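Local coordinates for protein intermedilysin (Streptococcus intermedius, PDB 5IMW) that probably lyses host cells by binding cholesterol-containing membranes and assembling into oligomeric pores, as a secreted cholesterol-dependent cytolysin, at residues N104-K109 with H144-R149; Q199-A204 with S320-Q325; A364-H369 with S411-F416; A375-Y380 with V425-A430. All coordinates share one frame; numbering follows the deposited sequence.

Contact 1. Residues N104-K109 with H144-R149; sequences NLPGLK and HAVPAR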
loop_
_atom_site.group_PDB
_atom_site.type_symbol
_atom_site.label_atom_id
_atom_site.label_comp_id
_atom_site.label_asym_id
_atom_site.label_seq_id
_atom_site.Cartn_x
_atom_site.Cartn_y
_atom_site.Cartn_z
ATOM N N ASN A 104 -6.182 3.180 27.368
ATOM C CA ASN A 104 -7.549 2.964 26.915
ATOM C C ASN A 104 -8.014 1.527 27.122
ATOM O O ASN A 104 -8.899 1.054 26.400
ATOM C CB ASN A 104 -7.678 3.348 25.441
ATOM C CG ASN A 104 -6.928 2.399 24.526
ATOM O OD1 ASN A 104 -5.976 1.738 24.942
ATOM N ND2 ASN A 104 -7.356 2.328 23.273
ATOM N N LEU A 105 -7.436 0.820 28.086
ATOM C CA LEU A 105 -7.881 -0.537 28.362
ATOM C C LEU A 105 -9.317 -0.513 28.885
ATOM O O LEU A 105 -9.699 0.410 29.612
ATOM C CB LEU A 105 -6.953 -1.215 29.370
ATOM C CG LEU A 105 -5.771 -1.951 28.735
ATOM C CD1 LEU A 105 -4.694 -2.264 29.759
ATOM C CD2 LEU A 105 -6.251 -3.232 28.067
ATOM N N PRO A 106 -10.136 -1.502 28.530
ATOM C CA PRO A 106 -11.569 -1.409 28.825
ATOM C C PRO A 106 -11.869 -1.594 30.303
ATOM O O PRO A 106 -11.190 -2.335 31.018
ATOM C CB PRO A 106 -12.174 -2.543 27.992
ATOM C CG PRO A 106 -11.094 -3.554 27.918
ATOM C CD PRO A 106 -9.792 -2.783 27.886
ATOM N N GLY A 107 -12.922 -0.911 30.752
ATOM C CA GLY A 107 -13.332 -0.926 32.134
ATOM C C GLY A 107 -12.733 0.184 32.974
ATOM O O GLY A 107 -13.344 0.590 33.965
ATOM N N LEU A 108 -11.562 0.694 32.585
ATOM C CA LEU A 108 -10.811 1.656 33.386
ATOM C C LEU A 108 -11.727 2.682 34.037
ATOM O O LEU A 108 -12.553 3.315 33.374
ATOM C CB LEU A 108 -9.761 2.346 32.514
ATOM C CG LEU A 108 -8.332 1.843 32.763
ATOM C CD1 LEU A 108 -7.880 2.232 34.155
ATOM C CD2 LEU A 108 -8.196 0.337 32.569
ATOM N N LYS A 109 -11.561 2.840 35.349
ATOM C CA LYS A 109 -12.516 3.528 36.205
ATOM C C LYS A 109 -11.845 4.695 36.913
ATOM O O LYS A 109 -10.748 4.553 37.462
ATOM C CB LYS A 109 -13.105 2.570 37.253
ATOM C CG LYS A 109 -12.123 1.514 37.762
ATOM C CD LYS A 109 -12.058 0.316 36.826
ATOM C CE LYS A 109 -10.628 -0.041 36.427
ATOM N NZ LYS A 109 -10.601 -0.953 35.232
ATOM N N HIS A 144 -13.333 -8.487 31.197
ATOM C CA HIS A 144 -13.263 -7.647 30.009
ATOM C C HIS A 144 -12.346 -8.269 28.964
ATOM O O HIS A 144 -11.291 -8.820 29.294
ATOM C CB HIS A 144 -12.768 -6.244 30.363
ATOM C CG HIS A 144 -13.823 -5.361 30.955
ATOM N ND1 HIS A 144 -13.862 -5.039 32.294
ATOM C CD2 HIS A 144 -14.878 -4.730 30.386
ATOM C CE1 HIS A 144 -14.894 -4.247 32.526
ATOM N NE2 HIS A 144 -15.528 -4.045 31.384
ATOM N N ALA A 145 -12.753 -8.172 27.700
ATOM C CA ALA A 145 -11.982 -8.680 26.575
ATOM C C ALA A 145 -11.671 -7.541 25.616
ATOM O O ALA A 145 -12.523 -6.686 25.359
ATOM C CB ALA A 145 -12.736 -9.789 25.840
ATOM N N VAL A 146 -10.448 -7.532 25.094
ATOM C CA VAL A 146 -9.993 -6.459 24.209
ATOM C C VAL A 146 -9.747 -7.001 22.805
ATOM O O VAL A 146 -8.710 -7.640 22.568
ATOM C CB VAL A 146 -8.712 -5.801 24.740
ATOM C CG1 VAL A 146 -8.551 -4.406 24.138
ATOM C CG2 VAL A 146 -8.717 -5.748 26.254
ATOM N N PRO A 147 -10.634 -6.756 21.841
ATOM C CA PRO A 147 -10.371 -7.227 20.478
ATOM C C PRO A 147 -9.298 -6.390 19.801
ATOM O O PRO A 147 -9.280 -5.160 19.899
ATOM C CB PRO A 147 -11.726 -7.067 19.781
ATOM C CG PRO A 147 -12.361 -5.926 20.484
ATOM C CD PRO A 147 -11.906 -6.012 21.922
ATOM N N ALA A 148 -8.391 -7.074 19.110
ATOM C CA ALA A 148 -7.323 -6.386 18.400
ATOM C C ALA A 148 -7.907 -5.460 17.341
ATOM O O ALA A 148 -8.915 -5.778 16.703
ATOM C CB ALA A 148 -6.379 -7.401 17.756
ATOM N N ARG A 149 -7.283 -4.298 17.170
ATOM C CA ARG A 149 -7.642 -3.362 16.113
ATOM C C ARG A 149 -6.632 -3.479 14.978
ATOM O O ARG A 149 -5.421 -3.391 15.207
ATOM C CB ARG A 149 -7.698 -1.928 16.640
ATOM C CG ARG A 149 -9.089 -1.515 17.087
ATOM C CD ARG A 149 -9.158 -0.062 17.522
ATOM N NE ARG A 149 -9.452 0.059 18.948
ATOM C CZ ARG A 149 -9.971 1.139 19.525
ATOM N NH1 ARG A 149 -10.272 2.210 18.801
ATOM N NH2 ARG A 149 -10.200 1.145 20.831
#
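H144 lays its side chain along the turn at P106 and G107, running past the proline in the opposite direction. Its CB meets the pyrrolidine ring first, 4.0 Å from P106 CG. With chi1 at -79°, CG stands beside the backbone N, which brings one face of the imidazole over the turn. The inner part of the ring has P106 O above its rim, with H144 ND1 4.0 Å from that oxygen. At the outer end, H144 CE1 and NE2 lie 3.7 and 3.9 Å from G107 CA. That carbon sits 4.0 Å from the ring centroid and 26° off the normal, a CH-pi contact over the same face. G107 is the third residue of a type II beta turn, L105 to L108, and with no side chain it lets the imidazole come close to the main chain.

Next along, the CG2 methyl of V146 serves two partners: P106 CD at 3.6 Å and L105 CD2 at 4.0 Å. The amide of N104 and the guanidinium of R149 approach from opposite directions, donor toward donor (ND2 and NH2), while N104 OD1 accepts from T203 N.

Helix 122-140 backs this surface contact: W136 donates its NE1 to P106 O and packs on L105, L108 and V146. N104 follows strand 99-103, while R149 opens strand 149-156.

Contact 2. Residues Q199-A204 with S320-Q325; sequences QVYYTA and SNFSAQ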
loop_
_atom_site.group_PDB
_atom_site.type_symbol
_atom_site.label_atom_id
_atom_site.label_comp_id
_atom_site.label_asym_id
_atom_site.label_seq_id
_atom_site.Cartn_x
_atom_site.Cartn_y
_atom_site.Cartn_z
ATOM N N GLN A 199 -1.717 -5.290 14.720
ATOM C CA GLN A 199 -2.739 -5.762 15.650
ATOM C C GLN A 199 -2.556 -5.046 16.984
ATOM O O GLN A 199 -1.642 -5.367 17.751
ATOM C CB GLN A 199 -2.645 -7.277 15.822
ATOM C CG GLN A 199 -2.856 -8.062 14.533
ATOM C CD GLN A 199 -2.493 -9.531 14.671
ATOM O OE1 GLN A 199 -1.489 -9.879 15.292
ATOM N NE2 GLN A 199 -3.308 -10.400 14.086
ATOM N N VAL A 200 -3.439 -4.090 17.266
ATOM C CA VAL A 200 -3.315 -3.201 18.418
ATOM C C VAL A 200 -4.288 -3.660 19.495
ATOM O O VAL A 200 -5.498 -3.755 19.251
ATOM C CB VAL A 200 -3.581 -1.739 18.026
ATOM C CG1 VAL A 200 -3.487 -0.831 19.241
ATOM C CG2 VAL A 200 -2.604 -1.298 16.949
ATOM N N TYR A 201 -3.762 -3.933 20.690
ATOM C CA TYR A 201 -4.590 -4.268 21.845
ATOM C C TYR A 201 -4.936 -3.019 22.651
ATOM O O TYR A 201 -6.114 -2.722 22.878
ATOM C CB TYR A 201 -3.871 -5.287 22.735
ATOM C CG TYR A 201 -3.393 -6.523 22.008
ATOM C CD1 TYR A 201 -4.115 -7.054 20.949
ATOM C CD2 TYR A 201 -2.216 -7.155 22.380
ATOM C CE1 TYR A 201 -3.680 -8.183 20.284
ATOM C CE2 TYR A 201 -1.771 -8.283 21.722
ATOM C CZ TYR A 201 -2.506 -8.793 20.674
ATOM O OH TYR A 201 -2.069 -9.917 20.012
ATOM N N TYR A 202 -3.916 -2.289 23.098
ATOM C CA TYR A 202 -4.110 -1.044 23.827
ATOM C C TYR A 202 -3.064 -0.036 23.371
ATOM O O TYR A 202 -2.045 -0.391 22.771
ATOM C CB TYR A 202 -4.036 -1.259 25.350
ATOM C CG TYR A 202 -2.769 -1.929 25.839
ATOM C CD1 TYR A 202 -2.644 -3.312 25.833
ATOM C CD2 TYR A 202 -1.705 -1.181 26.321
ATOM C CE1 TYR A 202 -1.491 -3.929 26.283
ATOM C CE2 TYR A 202 -0.549 -1.789 26.775
ATOM C CZ TYR A 202 -0.447 -3.162 26.752
ATOM O OH TYR A 202 0.703 -3.769 27.203
ATOM N N THR A 203 -3.341 1.235 23.651
ATOM C CA THR A 203 -2.466 2.334 23.267
ATOM C C THR A 203 -2.297 3.275 24.449
ATOM O O THR A 203 -3.284 3.667 25.080
ATOM C CB THR A 203 -3.026 3.104 22.064
ATOM O OG1 THR A 203 -4.381 2.708 21.821
ATOM C CG2 THR A 203 -2.193 2.841 20.825
ATOM N N ALA A 204 -1.050 3.634 24.741
ATOM C CA ALA A 204 -0.732 4.594 25.790
ATOM C C ALA A 204 -0.491 5.954 25.146
ATOM O O ALA A 204 0.462 6.120 24.378
ATOM C CB ALA A 204 0.494 4.148 26.588
ATOM N N SER A 320 -5.936 -12.167 17.248
ATOM C CA SER A 320 -7.135 -11.338 17.261
ATOM C C SER A 320 -7.483 -10.819 18.649
ATOM O O SER A 320 -8.307 -9.905 18.758
ATOM C CB SER A 320 -8.323 -12.123 16.705
ATOM O OG SER A 320 -8.036 -12.628 15.415
ATOM N N ASN A 321 -6.887 -11.372 19.704
ATOM C CA ASN A 321 -7.255 -11.016 21.066
ATOM C C ASN A 321 -6.022 -11.003 21.955
ATOM O O ASN A 321 -5.085 -11.783 21.760
ATOM C CB ASN A 321 -8.287 -11.992 21.638
ATOM C CG ASN A 321 -9.651 -11.825 21.011
ATOM O OD1 ASN A 321 -10.144 -12.717 20.321
ATOM N ND2 ASN A 321 -10.272 -10.674 21.246
ATOM N N PHE A 322 -6.043 -10.110 22.938
ATOM C CA PHE A 322 -4.974 -10.034 23.923
ATOM C C PHE A 322 -4.978 -11.301 24.774
ATOM O O PHE A 322 -5.948 -11.577 25.490
ATOM C CB PHE A 322 -5.163 -8.789 24.790
ATOM C CG PHE A 322 -3.980 -8.449 25.666
ATOM C CD1 PHE A 322 -2.824 -9.216 25.655
ATOM C CD2 PHE A 322 -4.039 -7.354 26.511
ATOM C CE1 PHE A 322 -1.755 -8.893 26.465
ATOM C CE2 PHE A 322 -2.973 -7.027 27.321
ATOM C CZ PHE A 322 -1.829 -7.798 27.298
ATOM N N SER A 323 -3.891 -12.073 24.696
ATOM C CA SER A 323 -3.814 -13.329 25.434
ATOM C C SER A 323 -3.807 -13.106 26.943
ATOM O O SER A 323 -4.313 -13.951 27.690
ATOM C CB SER A 323 -2.567 -14.107 25.008
ATOM O OG SER A 323 -1.384 -13.397 25.332
ATOM N N ALA A 324 -3.240 -11.991 27.406
ATOM C CA ALA A 324 -3.140 -11.616 28.820
ATOM C C ALA A 324 -2.066 -12.414 29.547
ATOM O O ALA A 324 -2.031 -12.395 30.783
ATOM C CB ALA A 324 -4.469 -11.774 29.568
ATOM N N GLN A 325 -1.189 -13.116 28.827
ATOM C CA GLN A 325 -0.090 -13.826 29.477
ATOM C C GLN A 325 0.904 -12.865 30.116
ATOM O O GLN A 325 1.498 -13.185 31.153
ATOM C CB GLN A 325 0.640 -14.709 28.465
ATOM C CG GLN A 325 -0.246 -15.678 27.689
ATOM C CD GLN A 325 -0.637 -16.897 28.497
ATOM O OE1 GLN A 325 -0.865 -16.811 29.705
ATOM N NE2 GLN A 325 -0.708 -18.046 27.833
#
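F322 meets two consecutive tyrosines, Y201 and Y202, each in a different way. Against Y201 its backbone end does the work: F322 CA stands almost exactly over the middle of the tyrosine ring, 4.0 Å from the centroid and 1° off the normal, a CH-pi contact. F322 CB follows, 4.0 Å from Y201 CG. The ring planes are only 9° from parallel, yet the phenyl is displaced to the side of the tyrosine ring, with little of one above the other; F322 CD1 only skims Y201 CD2 at 3.9 Å. F322 CG is anti to its backbone N (chi1 -169°), which carries the phenyl past Y201 and on to Y202. There F322 CE2 lies 3.6 Å from Y202 CE1, the two planes inclined to each other.

The three rings form an aromatic cluster at a corner of the chain. At Y201 the polypeptide leaves strand 191-200, part of a five-stranded antiparallel sheet, and enters strand 202-206 of another sheet, so the loop after helix 310-318 is packed against the junction of the two.

One step out, the far face of the Y201 ring is backed by Q199 O, and its hydroxyl makes a weak hydrogen bond to G319 O. Y202 is fixed at its tip by a bond from A328 N to OH, and its ring also meets that of Y244, whose backbone pairs with both tyrosines. At the start of the loop, S320 OG is hydrogen-bonded to Q317 O, tying F322's own segment back to the end of the helix.

Contact 3. Residues A364-H369 with S411-F416; sequences ALTLNH and STTLRF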
loop_
_atom_site.group_PDB
_atom_site.type_symbol
_atom_site.label_atom_id
_atom_site.label_comp_id
_atom_site.label_asym_id
_atom_site.label_seq_id
_atom_site.Cartn_x
_atom_site.Cartn_y
_atom_site.Cartn_z
ATOM N N ALA A 364 -11.581 -14.007 -31.707
ATOM C CA ALA A 364 -12.335 -14.417 -32.881
ATOM C C ALA A 364 -13.572 -13.540 -32.990
ATOM O O ALA A 364 -14.210 -13.232 -31.981
ATOM C CB ALA A 364 -12.732 -15.896 -32.803
ATOM N N LEU A 365 -13.900 -13.141 -34.216
ATOM C CA LEU A 365 -15.084 -12.335 -34.486
ATOM C C LEU A 365 -15.895 -13.022 -35.571
ATOM O O LEU A 365 -15.393 -13.242 -36.678
ATOM C CB LEU A 365 -14.702 -10.915 -34.912
ATOM C CG LEU A 365 -15.779 -10.114 -35.648
ATOM C CD1 LEU A 365 -17.070 -10.053 -34.846
ATOM C CD2 LEU A 365 -15.281 -8.706 -35.949
ATOM N N THR A 366 -17.139 -13.358 -35.250
ATOM C CA THR A 366 -18.050 -14.017 -36.171
ATOM C C THR A 366 -19.067 -13.003 -36.678
ATOM O O THR A 366 -19.703 -12.305 -35.880
ATOM C CB THR A 366 -18.753 -15.191 -35.479
ATOM O OG1 THR A 366 -17.866 -16.316 -35.420
ATOM C CG2 THR A 366 -20.029 -15.589 -36.207
ATOM N N LEU A 367 -19.212 -12.921 -37.997
ATOM C CA LEU A 367 -20.200 -12.058 -38.628
ATOM C C LEU A 367 -21.325 -12.921 -39.182
ATOM O O LEU A 367 -21.067 -13.902 -39.885
ATOM C CB LEU A 367 -19.579 -11.226 -39.753
ATOM C CG LEU A 367 -18.120 -10.800 -39.587
ATOM C CD1 LEU A 367 -17.680 -9.943 -40.769
ATOM C CD2 LEU A 367 -17.913 -10.038 -38.287
ATOM N N ASN A 368 -22.564 -12.559 -38.859
ATOM C CA ASN A 368 -23.736 -13.289 -39.319
ATOM C C ASN A 368 -24.725 -12.318 -39.944
ATOM O O ASN A 368 -24.873 -11.184 -39.480
ATOM C CB ASN A 368 -24.413 -14.048 -38.167
ATOM C CG ASN A 368 -23.511 -15.097 -37.543
ATOM O OD1 ASN A 368 -22.353 -15.250 -37.933
ATOM N ND2 ASN A 368 -24.037 -15.822 -36.565
ATOM N N HIS A 369 -25.397 -12.765 -41.003
ATOM C CA HIS A 369 -26.418 -11.965 -41.670
ATOM C C HIS A 369 -27.580 -12.875 -42.033
ATOM O O HIS A 369 -27.421 -13.784 -42.852
ATOM C CB HIS A 369 -25.862 -11.280 -42.923
ATOM C CG HIS A 369 -26.867 -10.447 -43.655
ATOM N ND1 HIS A 369 -28.121 -10.172 -43.151
ATOM C CD2 HIS A 369 -26.803 -9.826 -44.858
ATOM C CE1 HIS A 369 -28.785 -9.420 -44.011
ATOM N NE2 HIS A 369 -28.006 -9.194 -45.055
ATOM N N SER A 411 -22.314 -16.432 -43.044
ATOM C CA SER A 411 -21.626 -16.541 -41.764
ATOM C C SER A 411 -20.157 -16.842 -42.009
ATOM O O SER A 411 -19.826 -17.821 -42.683
ATOM C CB SER A 411 -22.247 -17.632 -40.889
ATOM O OG SER A 411 -21.487 -17.828 -39.710
ATOM N N THR A 412 -19.285 -16.005 -41.452
ATOM C CA THR A 412 -17.847 -16.164 -41.603
ATOM C C THR A 412 -17.160 -15.759 -40.306
ATOM O O THR A 412 -17.614 -14.854 -39.600
ATOM C CB THR A 412 -17.308 -15.330 -42.770
ATOM O OG1 THR A 412 -15.877 -15.388 -42.784
ATOM C CG2 THR A 412 -17.760 -13.886 -42.649
ATOM N N THR A 413 -16.055 -16.437 -40.005
ATOM C CA THR A 413 -15.340 -16.268 -38.746
ATOM C C THR A 413 -13.947 -15.716 -39.014
ATOM O O THR A 413 -13.195 -16.273 -39.821
ATOM C CB THR A 413 -15.263 -17.599 -37.982
ATOM O OG1 THR A 413 -16.180 -17.571 -36.883
ATOM C CG2 THR A 413 -13.853 -17.887 -37.453
ATOM N N LEU A 414 -13.609 -14.631 -38.329
ATOM C CA LEU A 414 -12.283 -14.034 -38.380
ATOM C C LEU A 414 -11.560 -14.364 -37.083
ATOM O O LEU A 414 -12.091 -14.116 -35.997
ATOM C CB LEU A 414 -12.369 -12.520 -38.563
ATOM C CG LEU A 414 -13.279 -12.047 -39.695
ATOM C CD1 LEU A 414 -14.216 -10.947 -39.222
ATOM C CD2 LEU A 414 -12.447 -11.572 -40.860
ATOM N N ARG A 415 -10.359 -14.923 -37.196
ATOM C CA ARG A 415 -9.602 -15.383 -36.035
ATOM C C ARG A 415 -8.352 -14.516 -35.898
ATOM O O ARG A 415 -7.368 -14.705 -36.619
ATOM C CB ARG A 415 -9.256 -16.865 -36.166
ATOM C CG ARG A 415 -10.479 -17.759 -36.382
ATOM C CD ARG A 415 -10.380 -19.077 -35.619
ATOM N NE ARG A 415 -10.690 -20.228 -36.461
ATOM C CZ ARG A 415 -10.598 -21.493 -36.061
ATOM N NH1 ARG A 415 -10.205 -21.775 -34.825
ATOM N NH2 ARG A 415 -10.898 -22.475 -36.898
ATOM N N PHE A 416 -8.400 -13.565 -34.968
ATOM C CA PHE A 416 -7.280 -12.677 -34.700
ATOM C C PHE A 416 -6.383 -13.262 -33.617
ATOM O O PHE A 416 -6.843 -13.956 -32.707
ATOM C CB PHE A 416 -7.771 -11.299 -34.248
ATOM C CG PHE A 416 -8.771 -10.668 -35.174
ATOM C CD1 PHE A 416 -8.388 -10.194 -36.418
ATOM C CD2 PHE A 416 -10.092 -10.525 -34.786
ATOM C CE1 PHE A 416 -9.310 -9.606 -37.262
ATOM C CE2 PHE A 416 -11.017 -9.936 -35.625
ATOM C CZ PHE A 416 -10.627 -9.476 -36.865
#
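T366 and T413 reach obliquely across one face of an antiparallel strand pair and join hydroxyls: T366 OG1 donates to T413 OG1 at 2.6 Å. T366 has its OG1 beside the backbone N (chi1 -79°), the branch that faces T413, while CG2 leans toward S411. N368 and S411 share this largely polar face.

The other face is mostly leucine, with T412 beside L367. L365 and L414 lie side by side and point the same way, with L365 CG 4.0 Å from L414 CD1. L367 instead crosses L414 obliquely, and its CD2 meets the same methyl at 3.9 Å, so L414 CD1 packs against both leucines of the partner strand. F416 closes the row by turning a ring edge to L365, F416 CE2 being 3.9 Å from L365 CB. W399 of strand 392-406 lies against L367, L414 and T412, which places this side in the interior of the C-terminal beta sandwich.

Between the faces run four backbone bonds. L365 and L414 form one hydrogen-bonded pair, from L365 N to L414 O at 2.7 Å and back again; L367 and T412 form the next, with L367 N to T412 O at 3.0 Å. Strand 410-414 is the outermost of its sheet, whereas strand 365-369 pairs on its other side, in parallel, with strand 453-459.

The chemistry largely sorts by side: leucines and F416, with T412 among them, turn to the opposing sheet, while hydroxyls and an amide occupy the outer face, where a hydroxyl pair adds to the backbone bonding of this edge.

Contact 4. Residues A375-Y380 with V425-A430; sequences ARFYVY and VKVLGA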
loop_
_atom_site.group_PDB
_atom_site.type_symbol
_atom_site.label_atom_id
_atom_site.label_comp_id
_atom_site.label_asym_id
_atom_site.label_seq_id
_atom_site.Cartn_x
_atom_site.Cartn_y
_atom_site.Cartn_z
ATOM N N ALA A 375 -26.436 -6.560 -47.770
ATOM C CA ALA A 375 -25.518 -6.018 -46.782
ATOM C C ALA A 375 -24.099 -6.019 -47.332
ATOM O O ALA A 375 -23.709 -6.909 -48.095
ATOM C CB ALA A 375 -25.561 -6.819 -45.478
ATOM N N ARG A 376 -23.329 -5.009 -46.930
ATOM C CA ARG A 376 -21.937 -4.864 -47.333
ATOM C C ARG A 376 -21.114 -4.516 -46.103
ATOM O O ARG A 376 -21.455 -3.578 -45.375
ATOM C CB ARG A 376 -21.786 -3.778 -48.405
ATOM C CG ARG A 376 -21.458 -4.303 -49.798
ATOM C CD ARG A 376 -19.982 -4.156 -50.119
ATOM N NE ARG A 376 -19.713 -4.314 -51.547
ATOM C CZ ARG A 376 -19.865 -3.352 -52.454
ATOM N NH1 ARG A 376 -20.296 -2.150 -52.094
ATOM N NH2 ARG A 376 -19.590 -3.596 -53.728
ATOM N N PHE A 377 -20.044 -5.270 -45.867
ATOM C CA PHE A 377 -19.230 -5.118 -44.671
ATOM C C PHE A 377 -17.884 -4.493 -45.015
ATOM O O PHE A 377 -17.318 -4.736 -46.085
ATOM C CB PHE A 377 -18.984 -6.466 -43.982
ATOM C CG PHE A 377 -20.209 -7.079 -43.355
ATOM C CD1 PHE A 377 -21.477 -6.575 -43.592
ATOM C CD2 PHE A 377 -20.081 -8.171 -42.516
ATOM C CE1 PHE A 377 -22.590 -7.155 -43.007
ATOM C CE2 PHE A 377 -21.188 -8.751 -41.927
ATOM C CZ PHE A 377 -22.443 -8.240 -42.174
ATOM N N TYR A 378 -17.378 -3.680 -44.090
ATOM C CA TYR A 378 -16.003 -3.206 -44.131
ATOM C C TYR A 378 -15.415 -3.325 -42.732
ATOM O O TYR A 378 -16.065 -2.968 -41.744
ATOM C CB TYR A 378 -15.902 -1.765 -44.638
ATOM C CG TYR A 378 -16.480 -1.550 -46.021
ATOM C CD1 TYR A 378 -17.852 -1.473 -46.217
ATOM C CD2 TYR A 378 -15.651 -1.418 -47.130
ATOM C CE1 TYR A 378 -18.385 -1.279 -47.477
ATOM C CE2 TYR A 378 -16.177 -1.223 -48.395
ATOM C CZ TYR A 378 -17.545 -1.154 -48.561
ATOM O OH TYR A 378 -18.079 -0.959 -49.816
ATOM N N VAL A 379 -14.189 -3.838 -42.653
ATOM C CA VAL A 379 -13.559 -4.185 -41.381
ATOM C C VAL A 379 -12.053 -4.024 -41.530
ATOM O O VAL A 379 -11.453 -4.560 -42.468
ATOM C CB VAL A 379 -13.918 -5.621 -40.945
ATOM C CG1 VAL A 379 -12.942 -6.140 -39.899
ATOM C CG2 VAL A 379 -15.344 -5.669 -40.400
ATOM N N TYR A 380 -11.444 -3.292 -40.601
ATOM C CA TYR A 380 -10.013 -3.034 -40.633
ATOM C C TYR A 380 -9.452 -3.188 -39.227
ATOM O O TYR A 380 -10.188 -3.182 -38.235
ATOM C CB TYR A 380 -9.699 -1.629 -41.170
ATOM C CG TYR A 380 -10.677 -1.119 -42.206
ATOM C CD1 TYR A 380 -11.907 -0.593 -41.829
ATOM C CD2 TYR A 380 -10.366 -1.145 -43.558
ATOM C CE1 TYR A 380 -12.803 -0.122 -42.768
ATOM C CE2 TYR A 380 -11.255 -0.673 -44.506
ATOM C CZ TYR A 380 -12.472 -0.162 -44.104
ATOM O OH TYR A 380 -13.365 0.310 -45.039
ATOM N N VAL A 425 -15.268 -1.592 -37.344
ATOM C CA VAL A 425 -16.348 -2.312 -38.005
ATOM C C VAL A 425 -17.248 -1.297 -38.692
ATOM O O VAL A 425 -17.983 -0.560 -38.021
ATOM C CB VAL A 425 -17.158 -3.167 -37.022
ATOM C CG1 VAL A 425 -18.289 -3.882 -37.744
ATOM C CG2 VAL A 425 -16.257 -4.170 -36.320
ATOM N N LYS A 426 -17.206 -1.266 -40.019
ATOM C CA LYS A 426 -18.205 -0.570 -40.813
ATOM C C LYS A 426 -19.145 -1.613 -41.400
ATOM O O LYS A 426 -18.707 -2.691 -41.812
ATOM C CB LYS A 426 -17.568 0.244 -41.941
ATOM C CG LYS A 426 -18.328 1.513 -42.313
ATOM C CD LYS A 426 -18.149 1.868 -43.792
ATOM C CE LYS A 426 -16.770 2.442 -44.087
ATOM N NZ LYS A 426 -15.997 1.612 -45.052
ATOM N N VAL A 427 -20.434 -1.290 -41.441
ATOM C CA VAL A 427 -21.440 -2.224 -41.941
ATOM C C VAL A 427 -22.600 -1.416 -42.503
ATOM O O VAL A 427 -23.141 -0.538 -41.825
ATOM C CB VAL A 427 -21.913 -3.198 -40.839
ATOM C CG1 VAL A 427 -22.473 -2.451 -39.658
ATOM C CG2 VAL A 427 -22.924 -4.205 -41.384
ATOM N N LEU A 428 -22.971 -1.703 -43.749
ATOM C CA LEU A 428 -24.027 -0.960 -44.418
ATOM C C LEU A 428 -24.855 -1.915 -45.268
ATOM O O LEU A 428 -24.387 -2.977 -45.685
ATOM C CB LEU A 428 -23.467 0.173 -45.291
ATOM C CG LEU A 428 -22.005 0.582 -45.095
ATOM C CD1 LEU A 428 -21.078 -0.359 -45.842
ATOM C CD2 LEU A 428 -21.784 2.022 -45.543
ATOM N N GLY A 429 -26.101 -1.518 -45.515
ATOM C CA GLY A 429 -27.007 -2.306 -46.328
ATOM C C GLY A 429 -27.581 -1.533 -47.497
ATOM O O GLY A 429 -26.870 -0.763 -48.150
ATOM N N ALA A 430 -28.866 -1.737 -47.776
ATOM C CA ALA A 430 -29.538 -1.048 -48.868
ATOM C C ALA A 430 -30.980 -0.778 -48.467
ATOM O O ALA A 430 -31.640 -1.638 -47.877
ATOM C CB ALA A 430 -29.491 -1.865 -50.164
#
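K426 carries the polar side-chain chemistry, bending at its last two torsions to bring NZ to two tyrosines of the facing strand, Y378 and Y380. Its ammonium donates to Y380 OH at 2.9 Å, arriving near the plane of that ring. It also sits off-centre over Y378, 3.9 Å from the ring centroid and 32° off the normal, a cation-pi contact. One ammonium thus contacts two aromatic residues of the same strand, one through its hydroxyl and one through its ring.

Apolar contacts fall on both faces. Beside the lysine, L428 meets the Y378 ring at its edge, with L428 CD1 3.3 Å from Y378 CE1. On the opposite face F377 and V427 point the same way, and F377 CE1 touches V427 CG2 at 3.4 Å; V379 and V425 continue that row.

Backbone hydrogen bonds join R376 with L428 and Y378 with K426, two each, in antiparallel pairing. R376 N to L428 O is 2.6 Å, and Y378 N is 2.8 Å from K426 O.

Both strands lie inside a four-stranded antiparallel sheet. Strand 375-386 is flanked by strand 392-406, where F377 rests on N402, and strand 420-429 by strand 439-444, where V427 packs on I441 and Y442. A375 and F377 face the other layer of the sandwich, touching H369 and L367 of strand 365-369.

The contacts form two touching pairs at opposite ends of the molecule, the centres of contacts 1 and 4 being about 71 Å apart. Contact 1 is a surface meeting of loops and contact 2 a partly buried aromatic one; R149 N to V200 O and A148 N to S320 O are probable hydrogen bonds between them. Contacts 3 and 4, also partly buried, are antiparallel strand pairs from the two sheets of the C-terminal sandwich, and their segments alternate along the chain. Side-chain packing carries contacts 1 and 2, whereas paired backbone hydrogen bonds carry 3 and 4, which turn mainly apolar faces to each other and keep hydroxyls or a lysine on the outer faces.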